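Long-range contacts in phosphoribosylaminoimidazole carboxylase, ATPase subunit (Thermotoga maritima, PDB 3AX6), which probably catalyses the ATP-dependent carboxylation of 5-aminoimidazole ribonucleotide by bicarbonate to give N5-carboxyaminoimidazole ribonucleotide in purine biosynthesis: residues Ile190-Pro194 and Leu290-Glu294; Gly237-Phe241 and Gln280-Ile285. All blocks are in the same frame, centred on the assembly; numbering follows the deposited sequence.

Contact 1 of 2, residues Ile190-Pro194 and Leu290-Glu294; sequences IACYP and LGSTE
The hydroxyl of T293 donates the one hydrogen bond between strand residues 190-194 and loop residues 290-294, with OG1 2.7 Å from the carbonyl O of C192. The donor approaches from above the carbonyl plane, 39° out of it, instead of lying among the in-plane lone pairs. The same threonine also supplies the main apolar contact. Its chi1 of 64° places OG1 between the backbone N and carbonyl carbon, while methyl CG2 is directed over the face of the Y193 ring. That CH-pi contact is nearly central: CG2 stands 3.5 Å from the ring centroid, and CB covers the CD1 side, with CB to CD1 at 3.6 Å. The phenol OH of Y193 reaches past the methyl to a hydrogen bond with the backbone O of T275, so the ring is fixed at its far end as well. Replacing Y193 with an alanine would probably leave T293 CG2 without its aromatic platform and the T275 carbonyl without this hydroxyl mate. At the other end of the contact, L290 CD2 lies 3.6 Å from A191 CB, laying the leucine branch against the start of the strand. The two segments run in nearly the same direction, yet the loop adds no strand to the large antiparallel sheet that holds ATP-grasp strand 190-198; A191 and Y193 bond there to A183 and M181. The chemistry is that of an irregular loop held mainly by T293, whose hydroxyl meets a backbone carbonyl while its methyl meets an aromatic face, with L290 on A191 as a second, apolar hold.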
ATOM      1  N   ILE A 190       1.859   2.597  23.424  1.00 16.88           N
ATOM      2  CA  ILE A 190       2.899   1.823  22.735  1.00 17.26           C
ATOM      3  C   ILE A 190       2.274   0.750  21.847  1.00 15.25           C
ATOM      4  O   ILE A 190       1.203   0.231  22.142  1.00 15.64           O
ATOM      5  CB  ILE A 190       3.884   1.108  23.722  1.00 20.38           C
ATOM      6  CG1 ILE A 190       3.104   0.185  24.657  1.00 24.34           C
ATOM      7  CG2 ILE A 190       4.685   2.129  24.520  1.00 19.87           C
ATOM      8  CD1 ILE A 190       3.964  -0.573  25.672  1.00 26.36           C
ATOM      9  N   ALA A 191       2.954   0.433  20.753  1.00 14.26           N
ATOM     10  CA  ALA A 191       2.501  -0.577  19.805  1.00 12.18           C
ATOM     11  C   ALA A 191       3.724  -1.413  19.444  1.00 11.44           C
ATOM     12  O   ALA A 191       4.672  -0.910  18.851  1.00 11.27           O
ATOM     13  CB  ALA A 191       1.933   0.096  18.558  1.00 13.07           C
ATOM     14  N   CYS A 192       3.712  -2.687  19.803  1.00 10.56           N
ATOM     15  CA  CYS A 192       4.862  -3.529  19.519  1.00 10.77           C
ATOM     16  C   CYS A 192       4.574  -4.551  18.428  1.00  9.97           C
ATOM     17  O   CYS A 192       3.535  -5.206  18.426  1.00  8.76           O
ATOM     18  CB  CYS A 192       5.325  -4.233  20.801  1.00  9.58           C
ATOM     19  SG  CYS A 192       6.949  -5.031  20.662  1.00 17.16           S
ATOM     20  N   TYR A 193       5.517  -4.679  17.504  1.00  9.16           N
ATOM     21  CA  TYR A 193       5.393  -5.607  16.390  1.00  9.25           C
ATOM     22  C   TYR A 193       6.003  -6.950  16.718  1.00  9.56           C
ATOM     23  O   TYR A 193       6.636  -7.117  17.753  1.00  8.96           O
ATOM     24  CB  TYR A 193       6.077  -5.022  15.148  1.00  6.76           C
ATOM     25  CG  TYR A 193       5.221  -3.994  14.440  1.00  9.66           C
ATOM     26  CD1 TYR A 193       4.250  -4.377  13.516  1.00  8.81           C
ATOM     27  CD2 TYR A 193       5.354  -2.638  14.725  1.00  9.08           C
ATOM     28  CE1 TYR A 193       3.435  -3.429  12.896  1.00 10.88           C
ATOM     29  CE2 TYR A 193       4.547  -1.690  14.117  1.00 10.89           C
ATOM     30  CZ  TYR A 193       3.591  -2.087  13.206  1.00 10.43           C
ATOM     31  OH  TYR A 193       2.798  -1.133  12.616  1.00 11.10           O
ATOM     32  N   PRO A 194       5.783  -7.944  15.854  1.00 11.88           N
ATOM     33  CA  PRO A 194       6.381  -9.244  16.154  1.00 12.57           C
ATOM     34  C   PRO A 194       7.907  -9.090  16.072  1.00 13.11           C
ATOM     35  O   PRO A 194       8.415  -8.147  15.458  1.00 10.23           O
ATOM     36  CB  PRO A 194       5.836 -10.138  15.042  1.00 13.10           C
ATOM     37  CG  PRO A 194       4.508  -9.510  14.724  1.00 13.27           C
ATOM     38  CD  PRO A 194       4.829  -8.043  14.735  1.00 11.16           C
ATOM     39  N   LEU A 290      -2.608   4.526  17.915  1.00 10.81           N
ATOM     40  CA  LEU A 290      -1.779   3.610  17.132  1.00 11.57           C
ATOM     41  C   LEU A 290      -2.586   2.452  16.547  1.00 10.83           C
ATOM     42  O   LEU A 290      -3.595   2.040  17.114  1.00 10.42           O
ATOM     43  CB  LEU A 290      -0.639   3.080  18.010  1.00  7.62           C
ATOM     44  CG  LEU A 290       0.661   3.895  18.062  1.00 10.54           C
ATOM     45  CD1 LEU A 290       0.375   5.367  17.895  1.00 10.02           C
ATOM     46  CD2 LEU A 290       1.397   3.614  19.369  1.00  8.85           C
ATOM     47  N   GLY A 291      -2.135   1.939  15.405  1.00  8.93           N
ATOM     48  CA  GLY A 291      -2.827   0.836  14.766  1.00  7.24           C
ATOM     49  C   GLY A 291      -2.358  -0.550  15.173  1.00  8.02           C
ATOM     50  O   GLY A 291      -1.220  -0.744  15.610  1.00  4.87           O
ATOM     51  N   SER A 292      -3.248  -1.524  15.018  1.00  8.02           N
ATOM     52  CA  SER A 292      -2.951  -2.911  15.359  1.00 10.09           C
ATOM     53  C   SER A 292      -1.696  -3.459  14.686  1.00 10.45           C
ATOM     54  O   SER A 292      -1.465  -3.216  13.504  1.00 11.16           O
ATOM     55  CB  SER A 292      -4.128  -3.799  14.979  1.00  8.57           C
ATOM     56  OG  SER A 292      -3.700  -5.139  14.873  1.00 12.95           O
ATOM     57  N   THR A 293      -0.893  -4.216  15.429  1.00  9.58           N
ATOM     58  CA  THR A 293       0.317  -4.795  14.860  1.00 10.64           C
ATOM     59  C   THR A 293       0.156  -6.290  14.613  1.00 12.43           C
ATOM     60  O   THR A 293       1.153  -7.001  14.478  1.00 12.78           O
ATOM     61  CB  THR A 293       1.530  -4.632  15.792  1.00 13.04           C
ATOM     62  OG1 THR A 293       1.291  -5.369  17.001  1.00  9.28           O
ATOM     63  CG2 THR A 293       1.786  -3.152  16.106  1.00 10.63           C
ATOM     64  N   GLU A 294      -1.088  -6.766  14.554  1.00 13.65           N
ATOM     65  CA  GLU A 294      -1.363  -8.191  14.356  1.00 15.50           C
ATOM     66  C   GLU A 294      -0.711  -8.755  13.092  1.00 14.70           C
ATOM     67  O   GLU A 294      -0.762  -8.138  12.035  1.00 13.27           O
ATOM     68  CB  GLU A 294      -2.880  -8.435  14.313  1.00 19.59           C
ATOM     69  CG  GLU A 294      -3.289  -9.913  14.241  1.00 23.92           C
ATOM     70  CD  GLU A 294      -4.804 -10.117  14.136  1.00 27.20           C
ATOM     71  OE1 GLU A 294      -5.238 -11.280  13.969  1.00 29.36           O
ATOM     72  OE2 GLU A 294      -5.563  -9.125  14.222  1.00 27.62           O
TER

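Contact 2 of 2, residues Gly237-Phe241 and Gln280-Ile285; sequences GVGIF and QHIRAI
Strand residues G239-F241 pass the helical turn Q280-I285 at an axis distance of 6.5 Å, their directions 131° apart. The backbones come closest at G239 and A284, whose CA atoms are 4.8 Å apart. At the backbone angles of G239 any CB would be forced against the carbonyl O of V238, and it would also press on the H281 ring. Instead, A284 CB rests directly on G239 CA at 3.6 Å. Beside this close approach H281 accepts a hydrogen bond from the chain: I240 N lies 3.3 Å from ND1, with a nearly straight N-H...ND1 angle of 163°, and meets the imidazole edge in the plane of the ring. With CG anti to the backbone N (chi1 -174°), H281 reaches out from the helix to this amide, and I285 CG2 lies over one ring face, toward the rim. I240 CG2 packs alongside the same ring, 3.6 Å from ND1, while CD1, at the end of the other branch, reaches Q280 CB at 4.1 Å, the two side chains crossing at about a right angle. The contact is wholly buried. I240 continues onto M181 and A183 of the adjacent strand 174-184; H281 touches M16 of helix 11-22 and bonds through NE2 to T67 OG1, so helix 277-285 joins the ATP-grasp sheet to strand 65-68 of the N-terminal, Rossmann-like parallel sheet.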
ATOM      1  N   GLY A 237      10.269   7.841  23.610  1.00 17.15           N
ATOM      2  CA  GLY A 237      10.246   8.050  22.180  1.00 16.29           C
ATOM      3  C   GLY A 237       8.886   8.323  21.583  1.00 15.60           C
ATOM      4  O   GLY A 237       7.855   7.877  22.095  1.00 17.12           O
ATOM      5  N   VAL A 238       8.903   9.075  20.489  1.00 14.69           N
ATOM      6  CA  VAL A 238       7.706   9.426  19.741  1.00 13.27           C
ATOM      7  C   VAL A 238       8.005   9.083  18.284  1.00 13.16           C
ATOM      8  O   VAL A 238       8.840   9.723  17.640  1.00 13.72           O
ATOM      9  CB  VAL A 238       7.378  10.932  19.862  1.00 14.18           C
ATOM     10  CG1 VAL A 238       6.149  11.267  19.021  1.00 11.48           C
ATOM     11  CG2 VAL A 238       7.140  11.296  21.322  1.00 11.26           C
ATOM     12  N   GLY A 239       7.323   8.060  17.781  1.00 13.31           N
ATOM     13  CA  GLY A 239       7.526   7.601  16.417  1.00 12.73           C
ATOM     14  C   GLY A 239       7.735   6.099  16.488  1.00 13.11           C
ATOM     15  O   GLY A 239       7.492   5.492  17.536  1.00 12.19           O
ATOM     16  N   ILE A 240       8.166   5.480  15.394  1.00 12.53           N
ATOM     17  CA  ILE A 240       8.403   4.043  15.419  1.00 11.12           C
ATOM     18  C   ILE A 240       9.910   3.809  15.423  1.00 11.20           C
ATOM     19  O   ILE A 240      10.663   4.525  14.758  1.00  8.95           O
ATOM     20  CB  ILE A 240       7.724   3.329  14.220  1.00 11.54           C
ATOM     21  CG1 ILE A 240       7.665   1.822  14.487  1.00 11.49           C
ATOM     22  CG2 ILE A 240       8.466   3.617  12.929  1.00 10.29           C
ATOM     23  CD1 ILE A 240       6.873   1.057  13.441  1.00  8.21           C
ATOM     24  N   PHE A 241      10.348   2.813  16.187  1.00 12.09           N
ATOM     25  CA  PHE A 241      11.773   2.519  16.310  1.00 10.39           C
ATOM     26  C   PHE A 241      12.149   1.091  15.954  1.00 11.59           C
ATOM     27  O   PHE A 241      11.378   0.152  16.184  1.00 11.40           O
ATOM     28  CB  PHE A 241      12.246   2.804  17.743  1.00  9.60           C
ATOM     29  CG  PHE A 241      12.030   4.218  18.184  1.00 10.84           C
ATOM     30  CD1 PHE A 241      10.744   4.715  18.373  1.00 11.73           C
ATOM     31  CD2 PHE A 241      13.108   5.072  18.370  1.00 11.48           C
ATOM     32  CE1 PHE A 241      10.535   6.043  18.736  1.00 11.41           C
ATOM     33  CE2 PHE A 241      12.905   6.403  18.735  1.00 10.05           C
ATOM     34  CZ  PHE A 241      11.619   6.886  18.915  1.00 10.61           C
ATOM     35  N   GLN A 280       2.087   3.461  10.822  1.00 11.78           N
ATOM     36  CA  GLN A 280       2.286   3.497  12.267  1.00 11.59           C
ATOM     37  C   GLN A 280       3.115   4.711  12.678  1.00 10.89           C
ATOM     38  O   GLN A 280       2.802   5.391  13.662  1.00 11.66           O
ATOM     39  CB  GLN A 280       2.979   2.208  12.723  1.00 10.88           C
ATOM     40  CG  GLN A 280       2.865   1.923  14.209  1.00 13.40           C
ATOM     41  CD  GLN A 280       1.441   1.597  14.625  1.00 16.03           C
ATOM     42  OE1 GLN A 280       0.576   2.473  14.671  1.00 16.00           O
ATOM     43  NE2 GLN A 280       1.189   0.328  14.914  1.00 15.52           N
ATOM     44  N   HIS A 281       4.168   4.980  11.911  1.00  8.77           N
ATOM     45  CA  HIS A 281       5.049   6.107  12.174  1.00  8.72           C
ATOM     46  C   HIS A 281       4.288   7.430  12.102  1.00  8.91           C
ATOM     47  O   HIS A 281       4.490   8.323  12.939  1.00  9.18           O
ATOM     48  CB  HIS A 281       6.203   6.117  11.168  1.00  8.02           C
ATOM     49  CG  HIS A 281       7.234   7.168  11.443  1.00  9.05           C
ATOM     50  ND1 HIS A 281       8.022   7.159  12.576  1.00  6.54           N
ATOM     51  CD2 HIS A 281       7.597   8.268  10.739  1.00  6.96           C
ATOM     52  CE1 HIS A 281       8.825   8.208  12.557  1.00  8.37           C
ATOM     53  NE2 HIS A 281       8.587   8.897  11.454  1.00 11.23           N
ATOM     54  N   ILE A 282       3.417   7.553  11.101  1.00  8.52           N
ATOM     55  CA  ILE A 282       2.625   8.767  10.938  1.00  9.09           C
ATOM     56  C   ILE A 282       1.686   8.911  12.127  1.00  9.41           C
ATOM     57  O   ILE A 282       1.567   9.993  12.704  1.00 11.40           O
ATOM     58  CB  ILE A 282       1.776   8.746   9.639  1.00  9.51           C
ATOM     59  CG1 ILE A 282       2.680   8.592   8.412  1.00  9.93           C
ATOM     60  CG2 ILE A 282       0.963  10.034   9.530  1.00  9.20           C
ATOM     61  CD1 ILE A 282       3.792   9.616   8.325  1.00  9.65           C
ATOM     62  N   ARG A 283       1.022   7.821  12.492  1.00  8.42           N
ATOM     63  CA  ARG A 283       0.115   7.852  13.636  1.00 10.05           C
ATOM     64  C   ARG A 283       0.844   8.324  14.893  1.00 10.71           C
ATOM     65  O   ARG A 283       0.337   9.169  15.626  1.00 10.70           O
ATOM     66  CB  ARG A 283      -0.481   6.466  13.922  1.00  8.66           C
ATOM     67  CG  ARG A 283      -1.497   5.937  12.899  1.00 10.23           C
ATOM     68  CD  ARG A 283      -2.235   4.754  13.515  1.00 10.69           C
ATOM     69  NE  ARG A 283      -2.999   3.960  12.563  1.00 10.01           N
ATOM     70  CZ  ARG A 283      -4.193   3.442  12.830  1.00 13.78           C
ATOM     71  NH1 ARG A 283      -4.752   3.645  14.019  1.00 13.80           N
ATOM     72  NH2 ARG A 283      -4.829   2.716  11.920  1.00 13.95           N
ATOM     73  N   ALA A 284       2.038   7.787  15.128  1.00  9.99           N
ATOM     74  CA  ALA A 284       2.794   8.139  16.316  1.00 11.42           C
ATOM     75  C   ALA A 284       3.271   9.587  16.364  1.00 12.61           C
ATOM     76  O   ALA A 284       3.141  10.250  17.396  1.00 12.41           O
ATOM     77  CB  ALA A 284       3.974   7.189  16.487  1.00  9.98           C
ATOM     78  N   ILE A 285       3.815  10.096  15.266  1.00 13.16           N
ATOM     79  CA  ILE A 285       4.300  11.471  15.302  1.00 15.10           C
ATOM     80  C   ILE A 285       3.162  12.491  15.309  1.00 16.73           C
ATOM     81  O   ILE A 285       3.372  13.656  15.657  1.00 18.48           O
ATOM     82  CB  ILE A 285       5.261  11.778  14.136  1.00 12.68           C
ATOM     83  CG1 ILE A 285       4.497  11.833  12.812  1.00 12.32           C
ATOM     84  CG2 ILE A 285       6.357  10.726  14.092  1.00 12.93           C
ATOM     85  CD1 ILE A 285       5.368  12.238  11.629  1.00  7.45           C
TER

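Along the chain, strand 190-198 comes first and supplies one side of contact 1; residues 237-241 then lead into strand 239-248, and helix 277-285 returns to them at contact 2, closing the shorter loop. Only afterwards, at residues 290-294, does the chain close contact 1, so contact 2 is nested inside it. Strands 190-198 and 239-248 flank strand 174-184 in the same antiparallel sheet, so the helix and the loop that follows it are tied to that sheet at two places with centres about 11 Å apart. Q280 joins them directly: its NE2 lies 2.7 Å from G291 O, a probable hydrogen bond.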